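Local coordinates for protein gp18 (PDB 3GS9), which is a prophage tail protein of Listeria monocytogenes, probably a structural part of the phage tail, of the prophage endopeptidase tail family, at residues E68-Q73 with P90-T95. Numbering follows the deposited sequence.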
loop_
_atom_site.group_PDB
_atom_site.type_symbol
_atom_site.label_atom_id
_atom_site.label_comp_id
_atom_site.label_asym_id
_atom_site.label_seq_id
_atom_site.Cartn_x
_atom_site.Cartn_y
_atom_site.Cartn_z
ATOM N N GLU A 68 27.641 17.781 3.871
ATOM C CA GLU A 68 26.578 18.791 4.030
ATOM C C GLU A 68 25.200 18.126 4.097
ATOM O O GLU A 68 24.884 17.282 3.261
ATOM C CB GLU A 68 26.583 19.754 2.844
ATOM C CG GLU A 68 25.629 20.920 2.963
ATOM C CD GLU A 68 25.675 21.862 1.746
ATOM O OE1 GLU A 68 26.570 21.676 0.893
ATOM O OE2 GLU A 68 24.862 22.802 1.659
ATOM N N PHE A 69 24.414 18.541 5.082
ATOM C CA PHE A 69 23.034 18.053 5.327
ATOM C C PHE A 69 22.153 19.274 5.383
ATOM O O PHE A 69 22.585 20.341 5.870
ATOM C CB PHE A 69 22.948 17.279 6.634
ATOM C CG PHE A 69 23.877 16.089 6.707
ATOM C CD1 PHE A 69 25.216 16.240 7.111
ATOM C CD2 PHE A 69 23.412 14.816 6.358
ATOM C CE1 PHE A 69 26.070 15.155 7.171
ATOM C CE2 PHE A 69 24.233 13.727 6.395
ATOM C CZ PHE A 69 25.578 13.873 6.779
ATOM N N VAL A 70 20.941 19.161 4.869
ATOM C CA VAL A 70 20.045 20.293 4.735
ATOM C C VAL A 70 18.780 20.075 5.558
ATOM O O VAL A 70 18.156 19.011 5.465
ATOM C CB VAL A 70 19.671 20.441 3.254
ATOM C CG1 VAL A 70 18.720 21.608 3.065
ATOM C CG2 VAL A 70 20.946 20.639 2.473
ATOM N N VAL A 71 18.429 21.065 6.374
ATOM C CA VAL A 71 17.259 20.945 7.259
ATOM C C VAL A 71 15.970 20.933 6.413
ATOM O O VAL A 71 15.694 21.900 5.721
ATOM C CB VAL A 71 17.232 22.109 8.256
ATOM C CG1 VAL A 71 15.946 22.102 9.064
ATOM C CG2 VAL A 71 18.522 22.110 9.120
ATOM N N LYS A 72 15.232 19.805 6.437
ATOM C CA LYS A 72 13.934 19.663 5.775
ATOM C C LYS A 72 12.754 19.475 6.737
ATOM O O LYS A 72 11.628 19.839 6.401
ATOM C CB LYS A 72 13.961 18.474 4.811
ATOM C CG LYS A 72 14.876 18.629 3.595
ATOM C CD LYS A 72 14.412 19.816 2.811
ATOM C CE LYS A 72 14.798 19.802 1.389
ATOM N NZ LYS A 72 13.931 20.800 0.643
ATOM N N GLN A 73 13.000 18.868 7.905
ATOM C CA GLN A 73 12.013 18.777 8.952
ATOM C C GLN A 73 12.552 19.429 10.207
ATOM O O GLN A 73 13.742 19.323 10.491
ATOM C CB GLN A 73 11.636 17.342 9.214
ATOM C CG GLN A 73 10.862 16.757 8.076
ATOM C CD GLN A 73 10.672 15.267 8.194
ATOM O OE1 GLN A 73 11.639 14.487 8.099
ATOM N NE2 GLN A 73 9.404 14.844 8.319
ATOM N N PRO A 90 18.369 15.561 5.756
ATOM C CA PRO A 90 18.927 14.677 4.717
ATOM C C PRO A 90 20.194 15.226 4.052
ATOM O O PRO A 90 20.341 16.439 3.868
ATOM C CB PRO A 90 17.815 14.627 3.661
ATOM C CG PRO A 90 16.562 14.903 4.471
ATOM C CD PRO A 90 16.982 15.959 5.449
ATOM N N HIS A 91 21.097 14.317 3.743
ATOM C CA HIS A 91 22.316 14.650 3.020
ATOM C C HIS A 91 22.011 15.457 1.738
ATOM O O HIS A 91 21.006 15.248 1.088
ATOM C CB HIS A 91 23.064 13.375 2.710
ATOM C CG HIS A 91 24.423 13.629 2.152
ATOM N ND1 HIS A 91 24.643 13.748 0.801
ATOM C CD2 HIS A 91 25.614 13.852 2.756
ATOM C CE1 HIS A 91 25.930 13.991 0.594
ATOM N NE2 HIS A 91 26.540 14.053 1.762
ATOM N N ILE A 92 22.909 16.381 1.395
ATOM C CA ILE A 92 22.756 17.232 0.209
ATOM C C ILE A 92 22.492 16.466 -1.103
ATOM O O ILE A 92 21.828 16.963 -1.987
ATOM C CB ILE A 92 24.007 18.172 0.069
ATOM C CG1 ILE A 92 23.705 19.308 -0.908
ATOM C CG2 ILE A 92 25.262 17.385 -0.227
ATOM C CD1 ILE A 92 22.760 20.299 -0.350
ATOM N N TYR A 93 22.944 15.211 -1.171
ATOM C CA TYR A 93 22.653 14.358 -2.336
ATOM C C TYR A 93 21.175 14.378 -2.682
ATOM O O TYR A 93 20.809 14.513 -3.844
ATOM C CB TYR A 93 23.080 12.942 -2.042
ATOM C CG TYR A 93 22.604 11.931 -3.065
ATOM C CD1 TYR A 93 23.048 12.003 -4.387
ATOM C CD2 TYR A 93 21.771 10.894 -2.700
ATOM C CE1 TYR A 93 22.610 11.090 -5.338
ATOM C CE2 TYR A 93 21.355 9.954 -3.633
ATOM C CZ TYR A 93 21.791 10.064 -4.953
ATOM O OH TYR A 93 21.392 9.120 -5.877
ATOM N N TYR A 94 20.337 14.258 -1.662
ATOM C CA TYR A 94 18.869 14.119 -1.862
ATOM C C TYR A 94 18.198 15.352 -2.445
ATOM O O TYR A 94 17.087 15.274 -2.982
ATOM C CB TYR A 94 18.186 13.643 -0.591
ATOM C CG TYR A 94 18.562 12.227 -0.330
ATOM C CD1 TYR A 94 18.033 11.223 -1.087
ATOM C CD2 TYR A 94 19.558 11.914 0.576
ATOM C CE1 TYR A 94 18.406 9.902 -0.917
ATOM C CE2 TYR A 94 19.953 10.582 0.775
ATOM C CZ TYR A 94 19.366 9.592 0.020
ATOM O OH TYR A 94 19.698 8.273 0.155
ATOM N N THR A 95 18.903 16.498 -2.402
ATOM C CA THR A 95 18.396 17.694 -3.066
ATOM C C THR A 95 18.386 17.623 -4.599
ATOM O O THR A 95 17.818 18.490 -5.219
ATOM C CB THR A 95 19.129 19.016 -2.617
ATOM O OG1 THR A 95 20.476 19.055 -3.122
ATOM C CG2 THR A 95 19.083 19.154 -1.083
#
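F69 and H91 form a non-hydrogen-bonded antiparallel pair, where strand 67-74 meets the chain leaving strand 83-90. These strands pair antiparallel in the N-terminal sheet, and the bridge extends that pairing to the 3-10 segment. Two backbone bonds frame this single bridge. V70 N donates to P90 O at 3.0 Å, and I92 N donates to E68 O at 2.9 Å. Beyond the bridge, residues 92-95 coil into a 3-10 segment. In the other direction, K72 and Q73 both face R88 in a classic beta bulge.

The I92 side chain passes over E68 at an oblique angle. Its CB lies 3.4 Å from E68 O, and CG2 also rests close to that oxygen. With CG1 anti to the backbone N (chi1 -165°), the longer branch crosses the E68 carboxylate, where CG1 comes to 4.1 Å from OE1 of E68. At the tip, CD1 of I92 presses on CG2 of V70 at 3.4 Å, a tight carbon contact. The same methyl also meets E68 OE2, which is hydrogen-bonded to S61.

H91 turns its ring edge to the face of F69 in a T-shaped pair, with planes at 86° and centroids 5.3 Å apart. W37 stacks on H91 and meets F69 edge-to-face, making an aromatic cluster. Both imidazole nitrogens have partners: NE2 bonds to Q67, and ND1 accepts from Y93 N, which lies 34° out of the ring plane, early in the 3-10 segment. The two bonds together probably limit rotation of the ring. Its face carries E68 O near the rim, with CD2 of H91 3.5 Å from that oxygen.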